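PDB 2W40: glycerol kinase, putative from Plasmodium falciparum, which probably catalyses the ATP-dependent phosphorylation of glycerol to sn-glycerol 3-phosphate, the single step that brings glycerol into its degradation pathway. Local coordinates for residues Y45-P49 with I50-T54; F141-L144 with W145-N149. All coordinates share one frame; numbering follows the deposited sequence.

Interaction 1: Y45-P49 with I50-T54. With EDO (1,2-ethanediol), chain B.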
ATOM      1  N   TYR C  45       8.063  19.249   1.963  1.00  9.52           N
ATOM      2  CA  TYR C  45       7.425  19.248   3.269  1.00  8.92           C
ATOM      3  C   TYR C  45       7.703  20.620   3.879  1.00  7.44           C
ATOM      4  O   TYR C  45       8.844  20.968   4.208  1.00  7.63           O
ATOM      5  CB  TYR C  45       7.964  18.138   4.150  1.00  8.61           C
ATOM      6  CG  TYR C  45       7.028  17.618   5.213  1.00  6.92           C
ATOM      7  CD1 TYR C  45       6.696  16.265   5.359  1.00 10.45           C
ATOM      8  CD2 TYR C  45       6.468  18.510   6.122  1.00  9.47           C
ATOM      9  CE1 TYR C  45       5.898  15.811   6.474  1.00 10.38           C
ATOM     10  CE2 TYR C  45       5.676  18.115   7.195  1.00  6.94           C
ATOM     11  CZ  TYR C  45       5.411  16.745   7.376  1.00  9.39           C
ATOM     12  OH  TYR C  45       4.649  16.294   8.373  1.00 10.39           O
ATOM     13  N   GLU C  46       6.606  21.392   4.005  1.00  7.75           N
ATOM     14  CA  GLU C  46       6.655  22.735   4.523  1.00  8.45           C
ATOM     15  C   GLU C  46       5.612  23.011   5.642  1.00  6.52           C
ATOM     16  O   GLU C  46       4.541  22.345   5.767  1.00  7.71           O
ATOM     17  CB  GLU C  46       6.367  23.718   3.391  1.00  7.35           C
ATOM     18  CG  GLU C  46       7.353  23.641   2.251  1.00  7.66           C
ATOM     19  CD  GLU C  46       7.138  24.597   1.052  1.00 10.74           C
ATOM     20  OE1 GLU C  46       6.187  25.378   1.010  1.00 11.14           O
ATOM     21  OE2 GLU C  46       7.961  24.493   0.119  1.00  9.72           O
ATOM     22  N   HIS C  47       5.946  24.017   6.451  1.00  6.51           N
ATOM     23  CA  HIS C  47       4.990  24.579   7.434  1.00  7.27           C
ATOM     24  C   HIS C  47       4.849  26.090   7.130  1.00  7.20           C
ATOM     25  O   HIS C  47       5.787  26.756   6.717  1.00  8.01           O
ATOM     26  CB  HIS C  47       5.511  24.441   8.855  1.00  7.15           C
ATOM     27  CG  HIS C  47       5.606  23.016   9.366  1.00  8.53           C
ATOM     28  ND1 HIS C  47       6.530  22.640  10.327  1.00  8.09           N
ATOM     29  CD2 HIS C  47       4.897  21.892   9.076  1.00  9.72           C
ATOM     30  CE1 HIS C  47       6.412  21.344  10.570  1.00  9.85           C
ATOM     31  NE2 HIS C  47       5.422  20.863   9.831  1.00  8.74           N
ATOM     32  N   ASP C  48       3.715  26.672   7.484  1.00  8.12           N
ATOM     33  CA  ASP C  48       3.464  28.098   7.454  1.00  9.67           C
ATOM     34  C   ASP C  48       3.951  28.698   8.773  1.00  8.75           C
ATOM     35  O   ASP C  48       3.390  28.392   9.799  1.00  8.66           O
ATOM     36  CB  ASP C  48       1.934  28.329   7.348  1.00  8.68           C
ATOM     37  CG  ASP C  48       1.553  29.774   7.310  1.00 11.40           C
ATOM     38  OD1 ASP C  48       2.408  30.613   7.712  1.00 12.03           O
ATOM     39  OD2 ASP C  48       0.361  30.061   6.895  1.00 15.78           O
ATOM     40  N   PRO C  49       5.011  29.497   8.760  1.00  8.85           N
ATOM     41  CA  PRO C  49       5.534  30.019  10.045  1.00  9.25           C
ATOM     42  C   PRO C  49       4.623  30.963  10.806  1.00  8.55           C
ATOM     43  O   PRO C  49       4.791  31.091  12.020  1.00 10.56           O
ATOM     44  CB  PRO C  49       6.846  30.768   9.644  1.00 10.53           C
ATOM     45  CG  PRO C  49       7.000  30.540   8.302  1.00 12.97           C
ATOM     46  CD  PRO C  49       5.816  30.024   7.649  1.00 10.72           C
ATOM     47  N   ILE C  50       3.753  31.678  10.085  1.00  9.27           N
ATOM     48  CA  ILE C  50       2.830  32.573  10.678  1.00  9.94           C
ATOM     49  C   ILE C  50       1.699  31.784  11.322  1.00  9.13           C
ATOM     50  O   ILE C  50       1.268  32.090  12.469  1.00  9.89           O
ATOM     51  CB  ILE C  50       2.384  33.645   9.651  1.00 10.62           C
ATOM     52  CG1 ILE C  50       3.623  34.483   9.283  1.00 11.65           C
ATOM     53  CG2 ILE C  50       1.215  34.460  10.214  1.00 10.82           C
ATOM     54  CD1 ILE C  50       3.367  35.373   8.124  1.00 14.31           C
ATOM     55  N   GLU C  51       1.288  30.686  10.697  1.00  8.22           N
ATOM     56  CA  GLU C  51       0.273  29.814  11.319  1.00  9.93           C
ATOM     57  C   GLU C  51       0.810  29.299  12.632  1.00  9.97           C
ATOM     58  O   GLU C  51       0.064  29.240  13.607  1.00 10.55           O
ATOM     59  CB  GLU C  51      -0.116  28.685  10.411  1.00 10.77           C
ATOM     60  CG  GLU C  51      -1.186  27.743  10.908  1.00 11.35           C
ATOM     61  CD  GLU C  51      -1.410  26.514  10.050  1.00 12.75           C
ATOM     62  OE1 GLU C  51      -0.656  26.246   9.070  1.00 15.25           O
ATOM     63  OE2 GLU C  51      -2.348  25.756  10.435  1.00 14.91           O
ATOM     64  N   ILE C  52       2.047  28.814  12.654  1.00  9.18           N
ATOM     65  CA  ILE C  52       2.598  28.386  13.905  1.00  8.74           C
ATOM     66  C   ILE C  52       2.536  29.495  14.990  1.00  8.94           C
ATOM     67  O   ILE C  52       2.205  29.196  16.154  1.00  8.85           O
ATOM     68  CB  ILE C  52       4.046  27.864  13.680  1.00  7.98           C
ATOM     69  CG1 ILE C  52       3.964  26.536  12.888  1.00  9.52           C
ATOM     70  CG2 ILE C  52       4.795  27.683  15.087  1.00  9.29           C
ATOM     71  CD1 ILE C  52       5.326  26.027  12.452  1.00  9.79           C
ATOM     72  N   MET C  53       3.011  30.700  14.673  1.00  9.75           N
ATOM     73  CA  MET C  53       2.964  31.747  15.668  1.00  9.07           C
ATOM     74  C   MET C  53       1.544  32.071  16.145  1.00  9.94           C
ATOM     75  O   MET C  53       1.317  32.292  17.371  1.00 10.75           O
ATOM     76  CB  MET C  53       3.618  33.017  15.180  1.00 11.24           C
ATOM     77  CG  MET C  53       5.069  32.964  15.088  1.00 16.67           C
ATOM     78  SD  MET C  53       5.978  32.471  16.603  1.00 16.24           S
ATOM     79  CE  MET C  53       5.429  33.427  17.905  1.00 14.72           C
ATOM     80  N   THR C  54       0.615  32.196  15.196  1.00 11.12           N
ATOM     81  CA  THR C  54      -0.756  32.497  15.567  1.00 11.00           C
ATOM     82  C   THR C  54      -1.277  31.439  16.549  1.00 11.23           C
ATOM     83  O   THR C  54      -1.906  31.746  17.575  1.00 11.34           O
ATOM     84  CB  THR C  54      -1.602  32.564  14.299  1.00 11.02           C
ATOM     85  OG1 THR C  54      -1.086  33.679  13.519  1.00 14.40           O
ATOM     86  CG2 THR C  54      -3.086  32.765  14.685  1.00 11.91           C
TER
HETATM   87  C1  EDO B1509       6.546  27.580  -3.442  1.00 31.03           C
HETATM   88  O1  EDO B1509       7.924  27.140  -3.938  1.00 32.07           O
HETATM   89  C2  EDO B1509       5.616  26.981  -2.306  1.00 31.32           C
HETATM   90  O2  EDO B1509       5.845  27.364  -0.856  1.00 24.00           O
HETATM   91  O   HOH W   1       1.650  24.893   8.557  1.00 11.90           O
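Asp-48 caps the first turn of helix 49-70 with one carboxylate oxygen. OD1 accepts from Ile-50 N at 2.9 Å and from Glu-51 N at 3.2 Å, both donors coming from the same face of the carboxylate: Ile-50 N on the anti side and tilted out of the plane, Glu-51 N almost straight above it. The bond from Ile-50 is the more bent, with 133° at its hydrogen. Asp-48 reaches both because CG stands anti to the backbone N (chi1 180°), which carries the carboxylate forward over the helix start. Pro-49 suits the first helical position, where its missing N-H costs no helical bond.

Backbone bonds then take over, Ile-52 N to Asp-48 O and Met-53 N to Pro-49 O; the latter oxygen also accepts from Trp-170 NE1.

From the Glu-51 side a water accepts from Asp-48 N at 2.9 Å and donates to Glu-51 OE1 at 2.7 Å, so Glu-51 serves the N-cap residue through water where a capping box would bond directly. The two carboxylate planes are 68° apart, with Asp-48 OD2 and Glu-51 OE1 separated by 4.5 Å.

The apolar contact is small: Ile-52 CD1 meets His-47 CB at 3.9 Å, while His-47 NE2 is bonded to Gln-37. Farther back, Glu-46 OE1 accepts from O2 of ethanediol, probably from the crystallisation liquor, at 2.7 Å, and OE2 forms a salt bridge with Arg-109.

Two N-H donors and the helix N-terminus would probably favour a charged Asp-48, and the bridging water may ease the closeness of the two carboxylates.

Interaction 2: F141-L144 with W145-N149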
ATOM      1  N   PHE C 141      21.391  22.201   3.601  1.00  7.07           N
ATOM      2  CA  PHE C 141      21.014  22.068   2.146  1.00  7.62           C
ATOM      3  C   PHE C 141      19.699  22.698   1.807  1.00  7.90           C
ATOM      4  O   PHE C 141      19.501  23.144   0.681  1.00  8.65           O
ATOM      5  CB  PHE C 141      21.008  20.609   1.665  1.00  8.30           C
ATOM      6  CG  PHE C 141      22.391  20.066   1.380  1.00  8.83           C
ATOM      7  CD1 PHE C 141      22.926  20.214   0.116  1.00 10.44           C
ATOM      8  CD2 PHE C 141      23.137  19.430   2.343  1.00  6.30           C
ATOM      9  CE1 PHE C 141      24.196  19.763  -0.221  1.00 11.66           C
ATOM     10  CE2 PHE C 141      24.411  18.966   2.015  1.00  7.92           C
ATOM     11  CZ  PHE C 141      24.937  19.141   0.715  1.00  9.12           C
ATOM     12  N   LYS C 142      18.815  22.802   2.796  1.00  7.15           N
ATOM     13  CA  LYS C 142      17.565  23.608   2.629  1.00  8.11           C
ATOM     14  C   LYS C 142      17.850  25.096   2.480  1.00  7.48           C
ATOM     15  O   LYS C 142      17.225  25.778   1.650  1.00  9.14           O
ATOM     16  CB  LYS C 142      16.667  23.271   3.797  1.00  9.26           C
ATOM     17  CG  LYS C 142      16.286  21.841   3.562  1.00 15.41           C
ATOM     18  CD  LYS C 142      16.714  20.990   4.645  1.00 25.32           C
ATOM     19  CE  LYS C 142      15.655  20.618   5.576  1.00 25.64           C
ATOM     20  NZ  LYS C 142      15.344  19.210   5.402  1.00 20.99           N
ATOM     21  N   ILE C 143      18.808  25.588   3.230  1.00  7.04           N
ATOM     22  CA  ILE C 143      19.144  26.970   3.145  1.00  8.03           C
ATOM     23  C   ILE C 143      19.724  27.184   1.721  1.00  8.26           C
ATOM     24  O   ILE C 143      19.429  28.176   1.059  1.00  8.71           O
ATOM     25  CB  ILE C 143      20.197  27.300   4.198  1.00  8.21           C
ATOM     26  CG1 ILE C 143      19.585  27.234   5.665  1.00  7.45           C
ATOM     27  CG2 ILE C 143      20.826  28.689   3.941  1.00  9.27           C
ATOM     28  CD1 ILE C 143      20.673  27.104   6.856  1.00  9.34           C
ATOM     29  N   LEU C 144      20.669  26.298   1.330  1.00  8.59           N
ATOM     30  CA  LEU C 144      21.254  26.359   0.003  1.00  9.68           C
ATOM     31  C   LEU C 144      20.197  26.351  -1.102  1.00  8.29           C
ATOM     32  O   LEU C 144      20.221  27.173  -2.049  1.00 11.35           O
ATOM     33  CB  LEU C 144      22.251  25.267  -0.200  1.00 11.15           C
ATOM     34  CG  LEU C 144      22.972  25.227  -1.598  1.00 11.46           C
ATOM     35  CD1 LEU C 144      23.727  26.508  -1.910  1.00 11.70           C
ATOM     36  CD2 LEU C 144      23.895  23.972  -1.639  1.00 10.60           C
ATOM     37  N   TRP C 145      19.251  25.476  -1.019  1.00  9.72           N
ATOM     38  CA  TRP C 145      18.198  25.432  -1.978  1.00  8.73           C
ATOM     39  C   TRP C 145      17.463  26.762  -2.066  1.00  9.70           C
ATOM     40  O   TRP C 145      17.173  27.269  -3.172  1.00 11.49           O
ATOM     41  CB  TRP C 145      17.194  24.339  -1.620  1.00 10.89           C
ATOM     42  CG  TRP C 145      16.150  24.114  -2.671  1.00 12.41           C
ATOM     43  CD1 TRP C 145      16.210  23.217  -3.712  1.00 14.08           C
ATOM     44  CD2 TRP C 145      14.900  24.780  -2.805  1.00 10.44           C
ATOM     45  NE1 TRP C 145      15.050  23.291  -4.436  1.00 13.73           N
ATOM     46  CE2 TRP C 145      14.266  24.259  -3.942  1.00 13.21           C
ATOM     47  CE3 TRP C 145      14.268  25.800  -2.093  1.00 11.62           C
ATOM     48  CZ2 TRP C 145      13.002  24.666  -4.337  1.00 12.36           C
ATOM     49  CZ3 TRP C 145      13.016  26.214  -2.498  1.00 12.31           C
ATOM     50  CH2 TRP C 145      12.434  25.673  -3.646  1.00 13.74           C
ATOM     51  N   LEU C 146      17.126  27.350  -0.925  1.00 10.28           N
ATOM     52  CA  LEU C 146      16.427  28.665  -0.862  1.00 10.90           C
ATOM     53  C   LEU C 146      17.240  29.763  -1.574  1.00 10.67           C
ATOM     54  O   LEU C 146      16.708  30.534  -2.358  1.00 13.87           O
ATOM     55  CB  LEU C 146      16.074  29.047   0.583  1.00 11.53           C
ATOM     56  CG  LEU C 146      14.920  28.213   1.125  1.00 12.71           C
ATOM     57  CD1 LEU C 146      14.914  28.386   2.682  1.00 13.45           C
ATOM     58  CD2 LEU C 146      13.623  28.625   0.441  1.00 14.43           C
ATOM     59  N   ILE C 147      18.526  29.824  -1.321  1.00  9.66           N
ATOM     60  CA  ILE C 147      19.453  30.784  -1.909  1.00 11.30           C
ATOM     61  C   ILE C 147      19.532  30.574  -3.424  1.00 12.29           C
ATOM     62  O   ILE C 147      19.427  31.530  -4.171  1.00 13.23           O
ATOM     63  CB  ILE C 147      20.866  30.590  -1.301  1.00  9.02           C
ATOM     64  CG1 ILE C 147      20.943  31.111   0.146  1.00 10.49           C
ATOM     65  CG2 ILE C 147      21.997  31.326  -2.039  1.00 12.54           C
ATOM     66  CD1 ILE C 147      22.260  30.681   0.842  1.00 10.04           C
ATOM     67  N   GLN C 148      19.607  29.316  -3.867  1.00 12.51           N
ATOM     68  CA  GLN C 148      19.694  29.002  -5.272  1.00 14.25           C
ATOM     69  C   GLN C 148      18.417  29.245  -6.024  1.00 14.16           C
ATOM     70  O   GLN C 148      18.468  29.452  -7.261  1.00 16.36           O
ATOM     71  CB  GLN C 148      20.115  27.547  -5.492  1.00 14.71           C
ATOM     72  CG  GLN C 148      21.509  27.220  -5.125  1.00 14.04           C
ATOM     73  CD  GLN C 148      21.901  25.858  -5.597  1.00 16.47           C
ATOM     74  OE1 GLN C 148      21.048  25.022  -5.994  1.00 22.43           O
ATOM     75  NE2 GLN C 148      23.207  25.614  -5.586  1.00 17.61           N
ATOM     76  N   ASN C 149      17.262  29.212  -5.362  1.00 12.86           N
ATOM     77  CA  ASN C 149      16.022  29.258  -6.065  1.00 15.04           C
ATOM     78  C   ASN C 149      15.251  30.567  -5.847  1.00 14.18           C
ATOM     79  O   ASN C 149      14.145  30.710  -6.383  1.00 15.59           O
ATOM     80  CB  ASN C 149      15.204  28.048  -5.710  1.00 16.43           C
ATOM     81  CG  ASN C 149      15.760  26.751  -6.383  1.00 17.47           C
ATOM     82  OD1 ASN C 149      15.348  26.424  -7.545  1.00 21.58           O
ATOM     83  ND2 ASN C 149      16.609  25.988  -5.673  1.00 12.16           N
TER
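Ile-143 and Ile-147, one turn apart in helix 140-149, lie side by side and point the same way. Ile-143 CG2 meets Ile-147 CD1 at 4.0 Å, and the two branched chains share one apolar flank of the helix.

Leu-144 and Gln-148 instead cross at a slant. Gln-148, extended beyond CG, lays its amide past the leucine, with NE2 3.8 Å from Leu-144 CD1, while its CG packs 3.3 Å from Leu-144 O. A glutamine fits this exposed edge, since its CG and amide run alongside the leucine methyl and its position suits a polar end.

Leu-146 leans back over the preceding turn, CG lying 3.4 Å from Lys-142 O; its CD2 touches the edge of the Trp-145 indole in the ring plane. Trp-145 has CG anti to its N (chi1 -173°), and this carries the indole outward from the helix, where Asn-149 ND2 rests over one face, offset toward the rim. The same ND2 donates to Trp-145 O at 2.9 Å and 164°, reinforcing the weak backbone bonds of Asn-149 N in the last turn.

Beneath these side chains run four regular helical bonds, from Trp-145 N to Phe-141 O through to Gln-148 N to Leu-144 O.

Arg-109 makes a cation-pi contact with Trp-145, and Phe-141 stands edge-to-face with Phe-117, Phe-134 and Phe-208. Helix 140-149 is thereby wedged among three elements: Phe-141, Leu-144 and Gln-148 meet helix 111-118, Leu-146 and Ile-147 meet helix 151-158, and Lys-142, Ile-143 and Leu-146 pack on strand 88-92.

How the interactions relate
Both contacts belong to the N-terminal FGGY region, and each is local to one helix, but interaction 1 starts a helix while interaction 2 runs along one to its last turn. Interaction 1 is partly buried and polar: a carboxylate and a water settle the N-H groups where helix 49-70 begins. Interaction 2 is largely buried and apolar; within its own segments, side-chain hydrogen bonding appears in the last turn, at Asn-149. Their centres are 19 Å apart, yet they share neighbours. Arg-109 bridges to Glu-46 and makes a cation-pi contact with Trp-145; Tyr-100 bonds Glu-46 and touches Leu-146; Val-104 pairs with Tyr-45, while its carbonyl accepts from Lys-142 NZ. The segment around 100-109 thus lines both.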